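Local coordinates for protein beta-phenylalanine aminotransferase (Variovorax paradoxus, PDB 4AO9) that probably transfers the amino group of beta-phenylalanine to a keto-acid acceptor, with pyridoxal-5'-phosphate as its cofactor, at residues F405-L408 and L409-I413; D433-V436 and A437-S441; A207-A210 and R211-E215. One frame throughout, in Å; residues are numbered along the deposited sequence.

All three contacts of this fold-type I aminotransferase are local, each within one helix or, in contact 1, running over its C-terminal end. Contact 3 comes first along the chain, on helix 207-216, which links strands 198-202 and 221-226 of the seven-stranded sheet. Contact 1 follows at the end of helix 398-410 and contact 2 last, on helix 429-445. Contacts 1 and 2 have centres 10 Å apart and touch: His-407 NE2 lies 2.9 Å from Ala-438 O, a probable hydrogen bond, and Leu-408 packs on Ala-438. The two helices thus pack together near the C-terminus. Contact 3 lies about 43 Å from contact 1 and 42 Å from contact 2, centre to centre, in the large domain.

Contact 1: residues F405-L408 and L409-I413; sequences FFHL and LNEDI
Leu-409 N and Asn-410 N donate to Phe-405 O and Phe-406 O, the first bond 3.1 Å, as the last regular turn of helix 398-410 closes. On the buried flank of this turn Leu-409 sets its branched end over one face of the Phe-405 ring, and its CD1 comes within 3.6 Å of Phe-405 CE2. A 174° first torsion turns the Phe-405 ring from its backbone N and sends it forward along the helix to meet that methyl; such large apolar residues suit this flank, where Phe-37 of helix 23-40 also rests on Leu-409. The helix then stops in a Schellman motif: Ile-413 N reaches back to Leu-408 O (2.9 Å), Asp-412 N bonds to Leu-409 O, and Asp-412 takes the positive phi of 63° that turns the chain. The motif brings Leu-408 and Ile-413 together, with Leu-408 CB 4.0 Å from Ile-413 CG2, a buried apolar pair bridging the turn. On the more open flank, the methylene CG of Glu-411 lies over the His-407 face in a CH-pi contact, 4.0 Å from the ring centroid. A water joins His-407 ND1 to Asn-410 OD1, while His-407 NE2 turns to Ala-438 and Ser-441 of helix 429-445.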
# COMPACT_ATOMS: atom_id res chain seq x y z
N PHE A 405 -20.84 21.35 6.58
CA PHE A 405 -20.93 19.90 6.46
C PHE A 405 -22.28 19.37 6.95
O PHE A 405 -22.93 18.60 6.24
CB PHE A 405 -19.77 19.23 7.23
CG PHE A 405 -19.88 17.73 7.28
CD1 PHE A 405 -19.49 16.95 6.19
CD2 PHE A 405 -20.40 17.10 8.41
CE1 PHE A 405 -19.61 15.57 6.22
CE2 PHE A 405 -20.53 15.70 8.45
CZ PHE A 405 -20.13 14.94 7.35
N PHE A 406 -22.69 19.79 8.14
CA PHE A 406 -23.97 19.32 8.70
C PHE A 406 -25.17 19.85 7.94
O PHE A 406 -26.15 19.12 7.73
CB PHE A 406 -24.07 19.66 10.20
CG PHE A 406 -23.10 18.89 11.06
CD1 PHE A 406 -23.22 17.51 11.19
CD2 PHE A 406 -22.08 19.55 11.74
CE1 PHE A 406 -22.32 16.79 11.97
CE2 PHE A 406 -21.18 18.84 12.53
CZ PHE A 406 -21.31 17.45 12.64
N HIS A 407 -25.08 21.10 7.48
CA HIS A 407 -26.11 21.66 6.62
C HIS A 407 -26.28 20.83 5.35
O HIS A 407 -27.40 20.53 4.96
CB HIS A 407 -25.80 23.12 6.26
CG HIS A 407 -26.74 23.69 5.25
ND1 HIS A 407 -28.01 24.11 5.57
CD2 HIS A 407 -26.61 23.87 3.91
CE1 HIS A 407 -28.62 24.53 4.47
NE2 HIS A 407 -27.79 24.41 3.46
N LEU A 408 -25.16 20.47 4.72
CA LEU A 408 -25.23 19.69 3.49
C LEU A 408 -25.88 18.33 3.74
O LEU A 408 -26.71 17.89 2.95
CB LEU A 408 -23.85 19.57 2.82
CG LEU A 408 -23.35 20.88 2.19
CD1 LEU A 408 -21.88 20.71 1.80
CD2 LEU A 408 -24.19 21.28 0.98
N LEU A 409 -25.54 17.69 4.86
CA LEU A 409 -26.23 16.45 5.23
C LEU A 409 -27.74 16.65 5.30
O LEU A 409 -28.49 15.82 4.80
CB LEU A 409 -25.72 15.87 6.55
CG LEU A 409 -24.28 15.33 6.61
CD1 LEU A 409 -23.99 14.81 8.01
CD2 LEU A 409 -24.04 14.22 5.58
N ASN A 410 -28.17 17.76 5.92
CA ASN A 410 -29.61 18.08 6.00
C ASN A 410 -30.26 18.25 4.63
O ASN A 410 -31.46 17.99 4.46
CB ASN A 410 -29.84 19.37 6.80
CG ASN A 410 -29.43 19.26 8.26
OD1 ASN A 410 -29.12 20.28 8.89
ND2 ASN A 410 -29.43 18.06 8.81
N GLU A 411 -29.47 18.71 3.66
CA GLU A 411 -29.91 18.91 2.28
C GLU A 411 -29.62 17.70 1.38
O GLU A 411 -29.58 17.84 0.16
CB GLU A 411 -29.26 20.18 1.71
CG GLU A 411 -29.62 21.46 2.46
CD GLU A 411 -31.12 21.64 2.64
OE1 GLU A 411 -31.87 21.59 1.64
OE2 GLU A 411 -31.56 21.83 3.80
N ASP A 412 -29.44 16.53 1.99
CA ASP A 412 -29.25 15.26 1.27
C ASP A 412 -27.97 15.23 0.42
O ASP A 412 -27.94 14.65 -0.66
CB ASP A 412 -30.49 14.91 0.42
CG ASP A 412 -31.79 15.03 1.20
OD1 ASP A 412 -31.84 14.55 2.34
OD2 ASP A 412 -32.74 15.64 0.67
N ILE A 413 -26.93 15.88 0.93
CA ILE A 413 -25.64 15.93 0.24
C ILE A 413 -24.56 15.41 1.18
O ILE A 413 -24.39 15.90 2.29
CB ILE A 413 -25.33 17.36 -0.26
CG1 ILE A 413 -26.24 17.71 -1.45
CG2 ILE A 413 -23.84 17.51 -0.63
CD1 ILE A 413 -26.38 19.19 -1.76
O HOH W 1 -22.26 16.67 3.91
O HOH W 2 -29.63 23.14 7.58

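Contact 2: residues D433-V436 and A437-S441; sequences DRYV and AAIGS
Tyr-435 and Ile-439 stand one turn apart on the buried flank of helix 429-445, an alpha-helix whose successive i to i+4 bonds run unbroken through residues 433-441. It belongs to the C-terminal part of the chain, the small domain of fold-type I aminotransferases.

The backbone supplies the polar contacts. Ala-437 N binds Asp-433 O at 2.9 Å, nearly straight at 164°, and Ala-438 N, Ile-439 N and Gly-440 N likewise bond to Arg-434 O, Tyr-435 O and Val-436 O. The bond from Ala-438 N to Arg-434 O is the most bent of the four, at 143°.

Charged side chains look elsewhere: Asp-433 makes a salt bridge with Arg-357 of helix 341-365, and Arg-434 makes one with Asp-431, just before the segment. Such residues suit the more open flank, where Asp-433 can pair across to helix 341-365, whereas the small Ala-438 lets helix 398-410 come close on the buried one.

The apolar contact is Tyr-435 against Ile-439. At chi1 -170° the Tyr-435 ring swings toward the next turn, until its CE1 and OH end crosses the CG1-CD1 branch of Ile-439 at a slant. Leu-358 and Phe-371 touch both side chains. Were Tyr-435 replaced by an alanine, Ile-439 CD1 and CG1 would probably lose their aromatic neighbour and a gap would open beside Leu-358 and Phe-371. At the tightest point Tyr-435 CE1 approaches Ile-439 CG1 to 3.4 Å, and beyond it Ile-439 CD1 reaches the phenolic OH at 3.7 Å.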
# COMPACT_ATOMS: atom_id res chain seq x y z
N ASP A 433 -27.10 21.11 -9.51
CA ASP A 433 -28.02 22.20 -9.18
C ASP A 433 -28.38 22.18 -7.70
O ASP A 433 -28.47 23.24 -7.07
CB ASP A 433 -29.32 22.11 -10.01
CG ASP A 433 -29.13 22.53 -11.45
OD1 ASP A 433 -28.16 23.26 -11.76
OD2 ASP A 433 -29.98 22.14 -12.29
N ARG A 434 -28.59 20.98 -7.15
CA ARG A 434 -28.91 20.83 -5.74
C ARG A 434 -27.77 21.27 -4.83
O ARG A 434 -28.02 21.86 -3.78
CB ARG A 434 -29.35 19.40 -5.40
CG ARG A 434 -30.74 19.07 -5.93
CD ARG A 434 -31.42 17.95 -5.14
NE ARG A 434 -30.63 16.72 -5.16
CZ ARG A 434 -30.54 15.89 -6.19
NH1 ARG A 434 -31.20 16.14 -7.32
NH2 ARG A 434 -29.78 14.81 -6.10
N TYR A 435 -26.52 21.00 -5.23
CA TYR A 435 -25.38 21.50 -4.47
C TYR A 435 -25.38 23.03 -4.40
O TYR A 435 -25.25 23.61 -3.32
CB TYR A 435 -24.03 20.95 -4.99
CG TYR A 435 -22.90 21.28 -4.02
CD1 TYR A 435 -22.24 22.51 -4.11
CD2 TYR A 435 -22.53 20.41 -3.00
CE1 TYR A 435 -21.24 22.85 -3.21
CE2 TYR A 435 -21.52 20.75 -2.09
CZ TYR A 435 -20.88 21.97 -2.21
OH TYR A 435 -19.91 22.36 -1.33
N VAL A 436 -25.56 23.68 -5.55
CA VAL A 436 -25.58 25.14 -5.63
C VAL A 436 -26.72 25.70 -4.77
O VAL A 436 -26.52 26.64 -4.00
CB VAL A 436 -25.70 25.64 -7.08
CG1 VAL A 436 -25.80 27.17 -7.13
CG2 VAL A 436 -24.51 25.18 -7.89
N ALA A 437 -27.90 25.09 -4.87
CA ALA A 437 -29.04 25.50 -4.07
C ALA A 437 -28.77 25.34 -2.57
O ALA A 437 -29.22 26.16 -1.77
CB ALA A 437 -30.30 24.73 -4.48
N ALA A 438 -28.02 24.30 -2.19
CA ALA A 438 -27.70 24.04 -0.79
C ALA A 438 -26.70 25.05 -0.21
O ALA A 438 -26.77 25.41 0.96
CB ALA A 438 -27.21 22.61 -0.59
N ILE A 439 -25.78 25.53 -1.05
CA ILE A 439 -24.89 26.61 -0.64
C ILE A 439 -25.70 27.90 -0.49
O ILE A 439 -25.47 28.67 0.44
CB ILE A 439 -23.69 26.77 -1.63
CG1 ILE A 439 -22.87 25.47 -1.70
CG2 ILE A 439 -22.80 27.98 -1.25
CD1 ILE A 439 -22.32 24.97 -0.35
N GLY A 440 -26.65 28.11 -1.41
CA GLY A 440 -27.57 29.25 -1.33
C GLY A 440 -28.36 29.24 -0.03
O GLY A 440 -28.44 30.26 0.66
N SER A 441 -28.92 28.08 0.32
CA SER A 441 -29.67 27.97 1.56
C SER A 441 -28.77 28.06 2.79
O SER A 441 -29.19 28.56 3.84
CB SER A 441 -30.54 26.70 1.59
OG SER A 441 -29.75 25.53 1.57

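Contact 3: residues A207-A210 and R211-E215; sequences AQTA and RAQIE
Arg-211 meets Ala-207 at the start of helix 207-216, its backbone N giving Ala-207 O a nearly straight hydrogen bond of 3.0 Å and 173°. Its CG also brushes that carbonyl oxygen, at 3.4 Å. From there the chain runs extended from CG to NE, a shape that carries the guanidinium well clear of its own helix; NH2 forms a salt bridge with Glu-248 of helix 240-253. A long, flexible cation suits this place, because its first carbons rest on the Ala-207 carbonyl while its length lets the charge reach Glu-248 on the neighbouring helix.

Ala-212 comes next, with its N bonded to Gln-208 O. Its methyl group touches that same oxygen and little else in this turn; alanine, a good helix former, needs no partner at this exposed position.

Gln-213 gives its backbone N to Thr-209 O at 2.8 Å. A first torsion of -66° sets Gln-213 CG beside its backbone N, 4.0 Å from Thr-209 CG2; the bend at chi2 then turns the amide away, and the two side chains slant across one another. Their polar ends part: Thr-209 OG1 is hydrogen-bonded to Asp-206, just ahead of the helix, and Gln-213 OE1 to Arg-216.

Ile-214 closes the series with its N on Ala-210 O. Both CB and CG1 press to 3.2 Å from that oxygen, a snug fit against the backbone, while its CD1 stands only loosely, at 4.5 Å, from the Ala-210 methyl.

The helix is the middle of a beta-alpha-beta crossover between parallel strands 198-202 and 221-226, with strand 171-175 between them in the sheet: Ile-214 packs on Ile-221 and Val-224 of strand 221-226, and Ala-210, small enough for close approach, meets Leu-246 of helix 240-253.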
# COMPACT_ATOMS: atom_id res chain seq x y z
N ALA A 207 7.76 31.70 -5.93
CA ALA A 207 8.77 31.44 -6.95
C ALA A 207 10.15 31.95 -6.54
O ALA A 207 11.15 31.28 -6.77
CB ALA A 207 8.35 32.06 -8.30
N GLN A 208 10.19 33.13 -5.93
CA GLN A 208 11.45 33.79 -5.60
C GLN A 208 12.20 32.99 -4.54
O GLN A 208 13.40 32.72 -4.69
CB GLN A 208 11.19 35.22 -5.14
CG GLN A 208 12.41 36.07 -4.87
CD GLN A 208 12.04 37.46 -4.38
OE1 GLN A 208 11.43 38.24 -5.12
NE2 GLN A 208 12.38 37.77 -3.14
N THR A 209 11.49 32.58 -3.49
CA THR A 209 12.10 31.77 -2.44
C THR A 209 12.54 30.40 -2.98
O THR A 209 13.62 29.92 -2.63
CB THR A 209 11.17 31.61 -1.21
OG1 THR A 209 10.88 32.90 -0.66
CG2 THR A 209 11.80 30.74 -0.14
N ALA A 210 11.71 29.80 -3.84
CA ALA A 210 12.06 28.52 -4.44
C ALA A 210 13.36 28.59 -5.24
O ALA A 210 14.26 27.77 -5.04
CB ALA A 210 10.92 28.01 -5.31
N ARG A 211 13.48 29.57 -6.13
CA ARG A 211 14.71 29.75 -6.91
C ARG A 211 15.90 29.96 -5.98
O ARG A 211 16.93 29.31 -6.15
CB ARG A 211 14.60 30.95 -7.85
CG ARG A 211 13.63 30.76 -9.00
CD ARG A 211 13.77 31.91 -10.01
NE ARG A 211 12.78 31.83 -11.08
CZ ARG A 211 12.93 31.14 -12.20
NH1 ARG A 211 14.04 30.44 -12.43
NH2 ARG A 211 11.96 31.14 -13.11
N ALA A 212 15.75 30.85 -5.01
CA ALA A 212 16.86 31.19 -4.12
C ALA A 212 17.34 30.01 -3.28
O ALA A 212 18.54 29.75 -3.16
CB ALA A 212 16.49 32.37 -3.21
N GLN A 213 16.39 29.30 -2.69
CA GLN A 213 16.75 28.20 -1.81
C GLN A 213 17.22 26.95 -2.55
O GLN A 213 18.14 26.27 -2.09
CB GLN A 213 15.62 27.88 -0.84
CG GLN A 213 15.35 29.03 0.15
CD GLN A 213 16.62 29.56 0.82
OE1 GLN A 213 17.38 28.80 1.42
NE2 GLN A 213 16.85 30.86 0.71
N ILE A 214 16.62 26.67 -3.71
CA ILE A 214 17.10 25.55 -4.53
C ILE A 214 18.53 25.81 -5.03
O ILE A 214 19.39 24.95 -4.94
CB ILE A 214 16.13 25.19 -5.66
CG1 ILE A 214 14.83 24.64 -5.07
CG2 ILE A 214 16.77 24.16 -6.61
CD1 ILE A 214 13.67 24.58 -6.05
N GLU A 215 18.79 27.02 -5.53
CA GLU A 215 20.14 27.38 -5.98
C GLU A 215 21.15 27.37 -4.82
O GLU A 215 22.26 26.85 -4.96
CB GLU A 215 20.15 28.74 -6.69
CG GLU A 215 19.40 28.77 -8.02
CD GLU A 215 19.28 30.17 -8.60
OE1 GLU A 215 20.28 30.93 -8.54
OE2 GLU A 215 18.20 30.53 -9.11